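Local coordinates for StiE protein (Stigmatella aurantiaca, PDB 6ECX), which supplies the O-methyltransferase domain of a polyketide synthase module, which binds S-adenosylmethionine and probably transfers its methyl group to an oxygen of the growing polyketide, at residues 50-55 with 239-244; 90-95 with 157-162; 228-233 with 287-292; 233-238 with 282-287. All blocks are in the same frame, centred on the assembly; numbering follows the deposited sequence.

Overall arrangement
Interactions 2, 3 and 4 all reach the mixed sheet of a class I methyltransferase fold, whereas interaction 1 joins two helix ends about 15 Å, centre to centre, from interaction 4. Helix 235-242 connects these two: it starts in interaction 4 and ends in interaction 1. Interactions 3 and 4 share Asp233 and Leu287 and touch where Ala231 CB meets Val286 CG1 at 3.7 Å. Interaction 2 lies across strand 187-196 from them, its centre about 15 Å from that of interaction 3. Phe95 of interaction 2 touches S-adenosylmethionine, while the side chains of Tyr285 in interaction 4 and Trp52 in interaction 1 stay about 7 Å and 10 Å from it.

Interaction 1: residues 50-55 with 239-244; sequences FSWIRT and ANCLHN
Trp52 meets Cys241 and Leu242 through a sulfur-aromatic contact and a CH-pi contact, at a corner where the start of helix 52-57 faces the end of helix 235-242. The touching parts of the two segments run almost at right angles, 84° apart end to end. The contact is packing beside the methyltransferase core, the Trp52 side chain about 10 Å from S-adenosylmethionine. Followed outward, Trp52 first brings CB to 3.5 Å from the carbonyl O of Cys241. With CG anti to the backbone N (chi1 180°), the indole then lies alongside Leu242, the two side chains pointing the same way. On the five-membered ring CD1 is 3.7 Å from Cys241 SG, the sulfur approaching obliquely rather than over the face. At the ring fusion CD2 takes Leu242 CD2 at 3.6 Å, and CE3 also lies under this methyl, which sits over one face but offset toward the rim. Beyond the contact, Trp40 meets the indole edge-to-face and Leu69 packs on it.

The Cys241 carbonyl is also approached by the edge of Phe50, whose CE2 lies near it in the ring plane. Water 1 adds a polar bridge, accepting from Trp52 N and donating to the O atoms of both Cys241 and His243. Ser51 caps helix 52-57: its OG accepts from Arg54 N at 3.0 Å, and Gln250 outside the contact bonds both this hydroxyl and Asn244 ND2. A second water accepts from Ile53 N at 3.1 Å and from Asn244 ND2 at the same length, while the Ile53 CG2 methyl lies 3.7 Å from that amide nitrogen.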
loop_
_atom_site.group_PDB
_atom_site.type_symbol
_atom_site.label_atom_id
_atom_site.label_comp_id
_atom_site.label_asym_id
_atom_site.label_seq_id
_atom_site.Cartn_x
_atom_site.Cartn_y
_atom_site.Cartn_z
ATOM N N PHE A 50 -5.757 8.264 21.748
ATOM C CA PHE A 50 -6.231 7.570 20.557
ATOM C C PHE A 50 -5.786 6.119 20.599
ATOM O O PHE A 50 -4.643 5.807 20.943
ATOM C CB PHE A 50 -5.731 8.216 19.272
ATOM C CG PHE A 50 -6.003 7.382 18.041
ATOM C CD1 PHE A 50 -7.232 7.431 17.411
ATOM C CD2 PHE A 50 -5.037 6.522 17.538
ATOM C CE1 PHE A 50 -7.485 6.654 16.288
ATOM C CE2 PHE A 50 -5.286 5.744 16.423
ATOM C CZ PHE A 50 -6.512 5.810 15.798
ATOM N N SER A 51 -6.700 5.230 20.239
ATOM C CA SER A 51 -6.457 3.793 20.257
ATOM C C SER A 51 -6.841 3.253 18.887
ATOM O O SER A 51 -8.030 3.120 18.576
ATOM C CB SER A 51 -7.249 3.113 21.363
ATOM O OG SER A 51 -7.223 1.717 21.177
ATOM N N TRP A 52 -5.832 2.971 18.066
ATOM C CA TRP A 52 -6.086 2.331 16.782
ATOM C C TRP A 52 -6.815 1.004 16.970
ATOM O O TRP A 52 -7.716 0.661 16.193
ATOM C CB TRP A 52 -4.763 2.134 16.044
ATOM C CG TRP A 52 -4.914 1.483 14.725
ATOM C CD1 TRP A 52 -5.250 2.086 13.548
ATOM C CD2 TRP A 52 -4.736 0.093 14.433
ATOM N NE1 TRP A 52 -5.295 1.153 12.538
ATOM C CE2 TRP A 52 -4.985 -0.078 13.056
ATOM C CE3 TRP A 52 -4.402 -1.026 15.204
ATOM C CZ2 TRP A 52 -4.903 -1.324 12.428
ATOM C CZ3 TRP A 52 -4.322 -2.265 14.581
ATOM C CH2 TRP A 52 -4.569 -2.402 13.205
ATOM N N ILE A 53 -6.467 0.262 18.021
ATOM C CA ILE A 53 -7.061 -1.056 18.214
ATOM C C ILE A 53 -8.548 -0.930 18.540
ATOM O O ILE A 53 -9.373 -1.678 18.007
ATOM C CB ILE A 53 -6.275 -1.846 19.284
ATOM C CG1 ILE A 53 -6.578 -3.342 19.189
ATOM C CG2 ILE A 53 -6.520 -1.331 20.699
ATOM C CD1 ILE A 53 -5.941 -3.973 17.971
ATOM N N ARG A 54 -8.925 0.042 19.377
ATOM C CA ARG A 54 -10.338 0.201 19.713
ATOM C C ARG A 54 -11.120 0.752 18.527
ATOM O O ARG A 54 -12.258 0.335 18.277
ATOM C CB ARG A 54 -10.504 1.108 20.941
ATOM C CG ARG A 54 -9.953 0.527 22.231
ATOM C CD ARG A 54 -10.174 1.436 23.439
ATOM N NE ARG A 54 -10.138 0.654 24.677
ATOM C CZ ARG A 54 -10.086 1.161 25.907
ATOM N NH1 ARG A 54 -10.049 2.470 26.102
ATOM N NH2 ARG A 54 -10.054 0.346 26.951
ATOM N N THR A 55 -10.522 1.678 17.777
ATOM C CA THR A 55 -11.217 2.270 16.639
ATOM C C THR A 55 -11.535 1.225 15.576
ATOM O O THR A 55 -12.635 1.218 15.009
ATOM C CB THR A 55 -10.378 3.402 16.042
ATOM O OG1 THR A 55 -10.288 4.476 16.986
ATOM C CG2 THR A 55 -11.008 3.912 14.760
ATOM N N ALA A 239 3.978 4.409 12.949
ATOM C CA ALA A 239 4.164 3.951 14.327
ATOM C C ALA A 239 3.414 4.848 15.309
ATOM O O ALA A 239 2.891 4.372 16.322
ATOM C CB ALA A 239 5.656 3.897 14.669
ATOM N N ASN A 240 3.353 6.156 15.026
ATOM C CA ASN A 240 2.535 7.046 15.850
ATOM C C ASN A 240 1.070 6.626 15.831
ATOM O O ASN A 240 0.355 6.799 16.826
ATOM C CB ASN A 240 2.649 8.492 15.365
ATOM C CG ASN A 240 3.971 9.135 15.718
ATOM O OD1 ASN A 240 4.729 8.641 16.561
ATOM N ND2 ASN A 240 4.249 10.267 15.078
ATOM N N CYS A 241 0.594 6.106 14.695
ATOM C CA CYS A 241 -0.799 5.678 14.619
ATOM C C CYS A 241 -1.051 4.475 15.521
ATOM O O CYS A 241 -2.105 4.379 16.162
ATOM C CB CYS A 241 -1.175 5.361 13.165
ATOM S SG CYS A 241 -2.886 4.805 12.939
ATOM N N LEU A 242 -0.083 3.561 15.598
ATOM C CA LEU A 242 -0.208 2.338 16.382
ATOM C C LEU A 242 0.168 2.529 17.844
ATOM O O LEU A 242 0.008 1.590 18.630
ATOM C CB LEU A 242 0.664 1.237 15.771
ATOM C CG LEU A 242 0.336 0.929 14.312
ATOM C CD1 LEU A 242 1.251 -0.151 13.767
ATOM C CD2 LEU A 242 -1.119 0.508 14.215
ATOM N N HIS A 243 0.644 3.713 18.222
ATOM C CA HIS A 243 1.083 3.956 19.593
ATOM C C HIS A 243 -0.069 3.777 20.581
ATOM O O HIS A 243 -1.133 4.386 20.436
ATOM C CB HIS A 243 1.667 5.366 19.702
ATOM C CG HIS A 243 2.375 5.627 20.990
ATOM N ND1 HIS A 243 3.633 5.132 21.261
ATOM C CD2 HIS A 243 1.998 6.323 22.089
ATOM C CE1 HIS A 243 4.000 5.511 22.473
ATOM N NE2 HIS A 243 3.028 6.235 22.995
ATOM N N ASN A 244 0.159 2.940 21.599
ATOM C CA ASN A 244 -0.872 2.578 22.572
ATOM C C ASN A 244 -0.159 2.151 23.848
ATOM O O ASN A 244 0.263 0.991 23.973
ATOM C CB ASN A 244 -1.777 1.464 22.049
ATOM C CG ASN A 244 -3.044 1.270 22.892
ATOM O OD1 ASN A 244 -3.021 1.355 24.125
ATOM N ND2 ASN A 244 -4.156 1.002 22.216
HETATM O O HOH W 1 -3.177 3.269 18.718
HETATM O O HOH W 2 -3.678 0.802 19.176
#

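Interaction 2: residues 90-95 with 157-162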
loop_
_atom_site.group_PDB
_atom_site.type_symbol
_atom_site.label_atom_id
_atom_site.label_comp_id
_atom_site.label_asym_id
_atom_site.label_seq_id
_atom_site.Cartn_x
_atom_site.Cartn_y
_atom_site.Cartn_z
ATOM N N LYS A 90 -4.791 8.489 -18.195
ATOM C CA LYS A 90 -6.022 7.905 -18.699
ATOM C C LYS A 90 -6.413 6.619 -17.982
ATOM O O LYS A 90 -7.552 6.506 -17.525
ATOM C CB LYS A 90 -5.906 7.637 -20.203
ATOM C CG LYS A 90 -7.179 7.066 -20.811
ATOM C CD LYS A 90 -8.382 7.949 -20.499
ATOM C CE LYS A 90 -9.615 7.536 -21.290
ATOM N NZ LYS A 90 -10.658 8.602 -21.208
ATOM N N ASN A 91 -5.492 5.653 -17.860
ATOM C CA ASN A 91 -5.818 4.291 -17.441
ATOM C C ASN A 91 -5.040 3.934 -16.180
ATOM O O ASN A 91 -3.834 4.191 -16.111
ATOM C CB ASN A 91 -5.468 3.301 -18.564
ATOM C CG ASN A 91 -6.202 3.621 -19.872
ATOM O OD1 ASN A 91 -7.422 3.540 -19.930
ATOM N ND2 ASN A 91 -5.454 3.994 -20.913
ATOM N N VAL A 92 -5.729 3.309 -15.207
ATOM C CA VAL A 92 -5.182 2.986 -13.888
ATOM C C VAL A 92 -5.361 1.492 -13.624
ATOM O O VAL A 92 -6.420 0.927 -13.910
ATOM C CB VAL A 92 -5.875 3.799 -12.763
ATOM C CG1 VAL A 92 -5.249 3.487 -11.362
ATOM C CG2 VAL A 92 -5.863 5.312 -13.063
ATOM N N MET A 93 -4.333 0.855 -13.059
ATOM C CA MET A 93 -4.407 -0.541 -12.616
ATOM C C MET A 93 -4.100 -0.612 -11.128
ATOM O O MET A 93 -3.049 -0.130 -10.696
ATOM C CB MET A 93 -3.410 -1.416 -13.382
ATOM C CG MET A 93 -3.418 -2.893 -13.001
ATOM S SD MET A 93 -4.921 -3.689 -13.641
ATOM C CE MET A 93 -5.348 -4.705 -12.203
ATOM N N ASP A 94 -4.998 -1.239 -10.342
ATOM C CA ASP A 94 -4.767 -1.495 -8.913
ATOM C C ASP A 94 -4.560 -2.989 -8.740
ATOM O O ASP A 94 -5.524 -3.764 -8.835
ATOM C CB ASP A 94 -5.951 -1.018 -8.070
ATOM C CG ASP A 94 -5.723 -1.187 -6.562
ATOM O OD1 ASP A 94 -4.886 -2.014 -6.134
ATOM O OD2 ASP A 94 -6.404 -0.470 -5.790
ATOM N N PHE A 95 -3.316 -3.423 -8.491
ATOM C CA PHE A 95 -3.089 -4.861 -8.553
ATOM C C PHE A 95 -3.361 -5.584 -7.235
ATOM O O PHE A 95 -3.117 -6.788 -7.148
ATOM C CB PHE A 95 -1.686 -5.187 -9.093
ATOM C CG PHE A 95 -0.537 -4.688 -8.265
ATOM C CD1 PHE A 95 -0.054 -5.435 -7.209
ATOM C CD2 PHE A 95 0.126 -3.519 -8.610
ATOM C CE1 PHE A 95 1.046 -5.010 -6.477
ATOM C CE2 PHE A 95 1.240 -3.089 -7.892
ATOM C CZ PHE A 95 1.696 -3.829 -6.825
ATOM N N TYR A 157 -1.568 0.572 -19.178
ATOM C CA TYR A 157 -1.897 1.550 -18.151
ATOM C C TYR A 157 -0.889 2.691 -18.102
ATOM O O TYR A 157 0.257 2.566 -18.543
ATOM C CB TYR A 157 -1.992 0.854 -16.780
ATOM C CG TYR A 157 -3.061 -0.212 -16.822
ATOM C CD1 TYR A 157 -4.404 0.124 -16.662
ATOM C CD2 TYR A 157 -2.743 -1.531 -17.120
ATOM C CE1 TYR A 157 -5.417 -0.841 -16.769
ATOM C CE2 TYR A 157 -3.743 -2.505 -17.217
ATOM C CZ TYR A 157 -5.069 -2.153 -17.021
ATOM O OH TYR A 157 -6.043 -3.113 -17.114
ATOM N N ASP A 158 -1.359 3.823 -17.575
ATOM C CA ASP A 158 -0.532 4.988 -17.304
ATOM C C ASP A 158 -0.109 5.075 -15.858
ATOM O O ASP A 158 0.937 5.661 -15.559
ATOM C CB ASP A 158 -1.301 6.263 -17.655
ATOM C CG ASP A 158 -1.746 6.292 -19.101
ATOM O OD1 ASP A 158 -1.046 5.716 -19.948
ATOM O OD2 ASP A 158 -2.794 6.892 -19.376
ATOM N N LEU A 159 -0.885 4.468 -14.954
ATOM C CA LEU A 159 -0.607 4.519 -13.524
ATOM C C LEU A 159 -0.961 3.163 -12.941
ATOM O O LEU A 159 -2.000 2.594 -13.301
ATOM C CB LEU A 159 -1.422 5.631 -12.838
ATOM C CG LEU A 159 -1.506 5.690 -11.302
ATOM C CD1 LEU A 159 -0.151 6.079 -10.706
ATOM C CD2 LEU A 159 -2.574 6.719 -10.866
ATOM N N VAL A 160 -0.081 2.627 -12.085
ATOM C CA VAL A 160 -0.294 1.346 -11.407
ATOM C C VAL A 160 -0.175 1.562 -9.900
ATOM O O VAL A 160 0.743 2.242 -9.434
ATOM C CB VAL A 160 0.704 0.266 -11.882
ATOM C CG1 VAL A 160 0.508 -1.052 -11.103
ATOM C CG2 VAL A 160 0.555 -0.022 -13.378
ATOM N N LEU A 161 -1.108 0.980 -9.138
ATOM C CA LEU A 161 -1.192 1.159 -7.694
ATOM C C LEU A 161 -0.947 -0.185 -7.014
ATOM O O LEU A 161 -1.538 -1.206 -7.408
ATOM C CB LEU A 161 -2.570 1.688 -7.240
ATOM C CG LEU A 161 -3.291 2.815 -7.967
ATOM C CD1 LEU A 161 -4.634 3.111 -7.291
ATOM C CD2 LEU A 161 -2.444 4.063 -7.985
ATOM N N GLY A 162 -0.102 -0.176 -5.983
ATOM C CA GLY A 162 0.071 -1.350 -5.134
ATOM C C GLY A 162 0.305 -0.894 -3.713
ATOM O O GLY A 162 1.450 -0.665 -3.316
HETATM O O HOH W 3 -2.743 3.928 -21.216
#
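The Tyr157 ring carries Met93 on one face: CB stands 3.6 Å above that ring plane, over its centre. The sulfur follows obliquely, with SD 3.7 Å from Tyr157 CZ, because the methionine chain leaves anti to its backbone N and bends at chi2 (72°). This makes a Met-aromatic contact beside the CH-pi one, and Asn91 C lies at the edge of the same ring. Asp116 on strand 114-119 holds the Tyr157 hydroxyl. The Phe95 ring is met differently: Gly162 CA lies over one face, 3.4 Å from CZ, and Val160 CG1 is at the edge, 3.5 Å from CD2.

From the Tyr157 end to the Phe95 end, strands 91-94 and 159-162 pair in parallel at the middle of the Rossmann-like sheet of a class I methyltransferase, their axes 19° apart. Met93 N donates to Leu159 O in the carbonyl plane, Leu161 N to Met93 O, and Phe95 N to Leu161 O, all nearly straight. Val92 and Leu159 point together to the other sheet face, where Val92 CG1 also packs on Leu161 CG. At the start of the pair Asn91 O takes two donors, Leu159 N and Asp158 N. Asp158 OD2 answers with its anti lone pair, accepting from Lys90 N at 2.8 Å. Phe95 and the glycine-rich turn after it reach the cofactor: Phe95 touches S-adenosylmethionine, and its carbonyl O accepts from Ser148 OG.

Interaction 3: residues 228-233 with 287-292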
loop_
_atom_site.group_PDB
_atom_site.type_symbol
_atom_site.label_atom_id
_atom_site.label_comp_id
_atom_site.label_asym_id
_atom_site.label_seq_id
_atom_site.Cartn_x
_atom_site.Cartn_y
_atom_site.Cartn_z
ATOM N N LEU A 228 13.235 4.081 -9.703
ATOM C CA LEU A 228 12.749 4.739 -8.504
ATOM C C LEU A 228 13.017 6.233 -8.614
ATOM O O LEU A 228 14.176 6.648 -8.730
ATOM C CB LEU A 228 13.464 4.161 -7.288
ATOM C CG LEU A 228 13.161 4.835 -5.949
ATOM C CD1 LEU A 228 11.646 4.769 -5.626
ATOM C CD2 LEU A 228 13.979 4.133 -4.830
ATOM N N VAL A 229 11.962 7.039 -8.582
ATOM C CA VAL A 229 12.107 8.498 -8.682
ATOM C C VAL A 229 12.311 9.131 -7.312
ATOM O O VAL A 229 13.207 9.958 -7.135
ATOM C CB VAL A 229 10.884 9.107 -9.405
ATOM C CG1 VAL A 229 10.936 10.665 -9.365
ATOM C CG2 VAL A 229 10.801 8.598 -10.837
ATOM N N ASP A 230 11.491 8.758 -6.314
ATOM C CA ASP A 230 11.794 9.123 -4.933
ATOM C C ASP A 230 10.911 8.306 -4.003
ATOM O O ASP A 230 10.020 7.567 -4.440
ATOM C CB ASP A 230 11.628 10.619 -4.657
ATOM C CG ASP A 230 10.196 11.029 -4.507
ATOM O OD1 ASP A 230 9.345 10.478 -5.229
ATOM O OD2 ASP A 230 9.915 11.904 -3.666
ATOM N N ALA A 231 11.166 8.466 -2.709
ATOM C CA ALA A 231 10.543 7.631 -1.692
ATOM C C ALA A 231 10.449 8.423 -0.397
ATOM O O ALA A 231 11.407 9.101 -0.016
ATOM C CB ALA A 231 11.349 6.343 -1.491
ATOM N N VAL A 232 9.279 8.389 0.238
ATOM C CA VAL A 232 9.048 9.039 1.524
ATOM C C VAL A 232 8.908 7.961 2.600
ATOM O O VAL A 232 8.148 6.998 2.437
ATOM C CB VAL A 232 7.809 9.953 1.474
ATOM C CG1 VAL A 232 7.485 10.503 2.868
ATOM C CG2 VAL A 232 8.047 11.132 0.503
ATOM N N ASP A 233 9.633 8.137 3.701
ATOM C CA ASP A 233 9.636 7.207 4.818
ATOM C C ASP A 233 8.646 7.727 5.858
ATOM O O ASP A 233 8.893 8.750 6.507
ATOM C CB ASP A 233 11.048 7.097 5.386
ATOM C CG ASP A 233 11.162 6.082 6.499
ATOM O OD1 ASP A 233 10.149 5.500 6.923
ATOM O OD2 ASP A 233 12.294 5.877 6.966
ATOM N N LEU A 287 6.847 4.924 0.859
ATOM C CA LEU A 287 5.897 5.278 -0.185
ATOM C C LEU A 287 6.727 5.569 -1.444
ATOM O O LEU A 287 7.370 6.622 -1.547
ATOM C CB LEU A 287 5.046 6.472 0.249
ATOM C CG LEU A 287 4.459 6.411 1.673
ATOM C CD1 LEU A 287 3.690 7.679 2.013
ATOM C CD2 LEU A 287 3.561 5.189 1.857
ATOM N N PHE A 288 6.710 4.614 -2.382
ATOM C CA PHE A 288 7.545 4.623 -3.575
ATOM C C PHE A 288 6.859 5.413 -4.684
ATOM O O PHE A 288 5.662 5.234 -4.934
ATOM C CB PHE A 288 7.791 3.206 -4.102
ATOM C CG PHE A 288 8.465 2.261 -3.123
ATOM C CD1 PHE A 288 7.730 1.625 -2.123
ATOM C CD2 PHE A 288 9.807 1.939 -3.266
ATOM C CE1 PHE A 288 8.340 0.731 -1.258
ATOM C CE2 PHE A 288 10.426 1.045 -2.413
ATOM C CZ PHE A 288 9.694 0.439 -1.401
ATOM N N HIS A 289 7.623 6.253 -5.377
ATOM C CA HIS A 289 7.193 6.803 -6.660
ATOM C C HIS A 289 8.181 6.336 -7.725
ATOM O O HIS A 289 9.367 6.675 -7.663
ATOM C CB HIS A 289 7.117 8.331 -6.628
ATOM C CG HIS A 289 6.549 8.929 -7.879
ATOM N ND1 HIS A 289 7.339 9.369 -8.920
ATOM C CD2 HIS A 289 5.269 9.131 -8.271
ATOM C CE1 HIS A 289 6.575 9.822 -9.896
ATOM N NE2 HIS A 289 5.312 9.695 -9.525
ATOM N N VAL A 290 7.685 5.572 -8.693
ATOM C CA VAL A 290 8.492 4.842 -9.663
ATOM C C VAL A 290 8.004 5.209 -11.061
ATOM O O VAL A 290 6.800 5.396 -11.276
ATOM C CB VAL A 290 8.367 3.321 -9.412
ATOM C CG1 VAL A 290 9.129 2.492 -10.446
ATOM C CG2 VAL A 290 8.819 2.987 -7.958
ATOM N N GLN A 291 8.928 5.295 -12.023
ATOM C CA GLN A 291 8.557 5.577 -13.407
ATOM C C GLN A 291 9.088 4.485 -14.337
ATOM O O GLN A 291 10.221 4.040 -14.201
ATOM C CB GLN A 291 9.073 6.956 -13.854
ATOM C CG GLN A 291 8.568 7.343 -15.252
ATOM C CD GLN A 291 9.115 8.667 -15.730
ATOM O OE1 GLN A 291 10.107 9.162 -15.212
ATOM N NE2 GLN A 291 8.435 9.273 -16.687
ATOM N N LYS A 292 8.274 4.041 -15.290
ATOM C CA LYS A 292 8.804 3.139 -16.310
ATOM C C LYS A 292 9.793 3.866 -17.224
ATOM O O LYS A 292 9.547 4.993 -17.679
ATOM C CB LYS A 292 7.665 2.558 -17.154
ATOM C CG LYS A 292 8.187 1.643 -18.236
ATOM C CD LYS A 292 7.079 0.846 -18.882
ATOM C CE LYS A 292 7.650 -0.077 -19.955
ATOM N NZ LYS A 292 6.588 -1.037 -20.365
#
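Val229 and Asp230 both set their backbone N-H on one acceptor, His289 O, forming a classic beta bulge in the antiparallel pair 228-233 and 287-292. The Val229 N bond to His289 O is 2.8 Å and the Asp230 N bond to it 3.3 Å; both donors lie in the plane of that carbonyl. His289 N returns a bond to Asp230 O at 2.9 Å, nearly in line with the C=O. Two residues on, past the non-hydrogen-bonded pair Ala231-Phe288, Val232 and Leu287 exchange bonds, Val232 N giving to Leu287 O, and Leu287 N giving to Val232 O at 2.9 Å. Leu287 O has a further donor in Arg82 NH2.

The side chains sort by face. Leu228 CD1 reaches Phe288 CD2 at the ring edge and Val290 CG2, while Phe309 of helix 298-309 lies against Leu228 and Phe288. On the other face Asp230 and His289 cross with carboxylate and ring planes 68° apart, and OD1 lies 3.4 Å from His289 CB. Asp230 CG sits between the backbone N and the carbonyl carbon (chi1 77°), which carries OD1 over the neighbouring strand, and Arg82 NH2 makes a salt bridge with it. At the bulge Val229 CB comes to the edge of the imidazole, 3.6 Å from ND1.

Strand 283-292 is the reversed strand of this otherwise parallel sheet, placed between strands 187-196 and 226-233 as in class I methyltransferases. Both N-H groups at the bulge are satisfied by the one carbonyl of His289, and Arg82 would be expected to balance the charge of the carboxylate on that face.

Interaction 4: residues 233-238 with 282-287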
loop_
_atom_site.group_PDB
_atom_site.type_symbol
_atom_site.label_atom_id
_atom_site.label_comp_id
_atom_site.label_asym_id
_atom_site.label_seq_id
_atom_site.Cartn_x
_atom_site.Cartn_y
_atom_site.Cartn_z
ATOM N N ASP A 233 9.633 8.137 3.701
ATOM C CA ASP A 233 9.636 7.207 4.818
ATOM C C ASP A 233 8.646 7.727 5.858
ATOM O O ASP A 233 8.893 8.750 6.507
ATOM C CB ASP A 233 11.048 7.097 5.386
ATOM C CG ASP A 233 11.162 6.082 6.499
ATOM O OD1 ASP A 233 10.149 5.500 6.923
ATOM O OD2 ASP A 233 12.294 5.877 6.966
ATOM N N VAL A 234 7.521 7.035 6.006
ATOM C CA VAL A 234 6.518 7.412 6.993
ATOM C C VAL A 234 6.509 6.444 8.180
ATOM O O VAL A 234 5.508 6.348 8.893
ATOM C CB VAL A 234 5.123 7.535 6.357
ATOM C CG1 VAL A 234 5.099 8.640 5.293
ATOM C CG2 VAL A 234 4.700 6.209 5.729
ATOM N N SER A 235 7.619 5.727 8.397
ATOM C CA SER A 235 7.718 4.782 9.515
ATOM C C SER A 235 7.324 5.427 10.837
ATOM O O SER A 235 6.591 4.828 11.645
ATOM C CB SER A 235 9.145 4.232 9.622
ATOM O OG SER A 235 9.532 3.554 8.440
ATOM N N ASN A 236 7.812 6.648 11.081
ATOM C CA ASN A 236 7.582 7.301 12.369
ATOM C C ASN A 236 6.107 7.628 12.566
ATOM O O ASN A 236 5.583 7.526 13.684
ATOM C CB ASN A 236 8.425 8.573 12.469
ATOM C CG ASN A 236 8.047 9.428 13.672
ATOM O OD1 ASN A 236 8.436 9.133 14.794
ATOM N ND2 ASN A 236 7.278 10.489 13.435
ATOM N N GLU A 237 5.424 8.014 11.485
ATOM C CA GLU A 237 4.041 8.451 11.584
ATOM C C GLU A 237 3.078 7.277 11.582
ATOM O O GLU A 237 2.000 7.359 12.185
ATOM C CB GLU A 237 3.712 9.403 10.433
ATOM C CG GLU A 237 4.451 10.746 10.537
ATOM C CD GLU A 237 5.939 10.639 10.234
ATOM O OE1 GLU A 237 6.322 9.760 9.433
ATOM O OE2 GLU A 237 6.724 11.437 10.796
ATOM N N VAL A 238 3.430 6.202 10.881
ATOM C CA VAL A 238 2.656 4.972 10.979
ATOM C C VAL A 238 2.766 4.400 12.389
ATOM O O VAL A 238 1.764 3.995 12.998
ATOM C CB VAL A 238 3.134 3.985 9.897
ATOM C CG1 VAL A 238 2.765 2.569 10.257
ATOM C CG2 VAL A 238 2.518 4.365 8.556
ATOM N N LEU A 282 14.351 -1.201 12.212
ATOM C CA LEU A 282 14.645 -2.483 11.582
ATOM C C LEU A 282 13.999 -2.583 10.208
ATOM O O LEU A 282 14.581 -3.151 9.277
ATOM C CB LEU A 282 14.173 -3.623 12.480
ATOM C CG LEU A 282 14.696 -3.593 13.922
ATOM C CD1 LEU A 282 14.372 -4.895 14.634
ATOM C CD2 LEU A 282 16.192 -3.313 13.961
ATOM N N ILE A 283 12.780 -2.060 10.071
ATOM C CA ILE A 283 12.101 -1.986 8.787
ATOM C C ILE A 283 11.592 -0.564 8.601
ATOM O O ILE A 283 11.506 0.226 9.549
ATOM C CB ILE A 283 10.947 -3.006 8.674
ATOM C CG1 ILE A 283 9.860 -2.696 9.700
ATOM C CG2 ILE A 283 11.467 -4.434 8.880
ATOM C CD1 ILE A 283 8.805 -3.783 9.810
ATOM N N SER A 284 11.268 -0.243 7.353
ATOM C CA SER A 284 10.765 1.066 6.984
ATOM C C SER A 284 9.489 0.882 6.187
ATOM O O SER A 284 9.391 -0.027 5.359
ATOM C CB SER A 284 11.792 1.861 6.158
ATOM O OG SER A 284 12.905 2.181 6.966
ATOM N N TYR A 285 8.502 1.721 6.476
ATOM C CA TYR A 285 7.283 1.774 5.691
ATOM C C TYR A 285 7.460 2.903 4.689
ATOM O O TYR A 285 7.601 4.068 5.079
ATOM C CB TYR A 285 6.074 2.008 6.583
ATOM C CG TYR A 285 4.751 1.862 5.888
ATOM C CD1 TYR A 285 4.159 2.942 5.260
ATOM C CD2 TYR A 285 4.078 0.650 5.872
ATOM C CE1 TYR A 285 2.943 2.835 4.640
ATOM C CE2 TYR A 285 2.851 0.527 5.238
ATOM C CZ TYR A 285 2.292 1.632 4.628
ATOM O OH TYR A 285 1.080 1.542 4.007
ATOM N N VAL A 286 7.489 2.561 3.412
ATOM C CA VAL A 286 8.020 3.463 2.393
ATOM C C VAL A 286 6.968 3.681 1.321
ATOM O O VAL A 286 6.271 2.743 0.922
ATOM C CB VAL A 286 9.323 2.904 1.785
ATOM C CG1 VAL A 286 9.787 3.791 0.639
ATOM C CG2 VAL A 286 10.409 2.796 2.874
ATOM N N LEU A 287 6.847 4.924 0.859
ATOM C CA LEU A 287 5.897 5.278 -0.185
ATOM C C LEU A 287 6.727 5.569 -1.444
ATOM O O LEU A 287 7.370 6.622 -1.547
ATOM C CB LEU A 287 5.046 6.472 0.249
ATOM C CG LEU A 287 4.459 6.411 1.673
ATOM C CD1 LEU A 287 3.690 7.679 2.013
ATOM C CD2 LEU A 287 3.561 5.189 1.857
HETATM O O HOH W 4 12.919 4.256 8.857
#
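Val234 and Val238 meet the Tyr285 ring from two directions. Val234 CG2 comes in at the edge, 3.3 Å from CD1, a tight approach for a methyl. Val238 CG2 instead lies over one face, 3.9 Å from the same CD1, its side chain crossing the tyrosine at about a right angle. The other methyl of Val234, CG1, turns to Leu287 CD1 at 3.7 Å, so the valine wedges between the two strand residues. CG2 reaches the ring because it occupies the slot between the backbone N and the carbonyl carbon, with CG1 beside the N (chi1 -62°). Farther out, Phe194 meets the tyrosine ring edge-to-face, and Glu164 bonds its hydroxyl.

Here strand 226-233 gives way to helix 235-242 through an Asx turn beside strand 283-292. Asp233 OD1 accepts from Ser235 N at 2.9 Å, and its syn lone pair takes Ser235 OG. That hydroxyl in turn accepts from Tyr285 N at 2.9 Å, while Val234 N gives to Tyr285 O, almost straight onto the C=O (C=O...N angle 172°). Water 4 donates to Asp233 OD2 at 2.6 Å and bonds Ser284 OG, which Asn197 also holds.

Ser235 OG thus both donates and accepts a hydrogen bond. The helix start is thereby bonded to both backbone groups of Tyr285, and one N-H and one O-H donor on Asp233 OD1 would probably stabilise the carboxylate in its charged form.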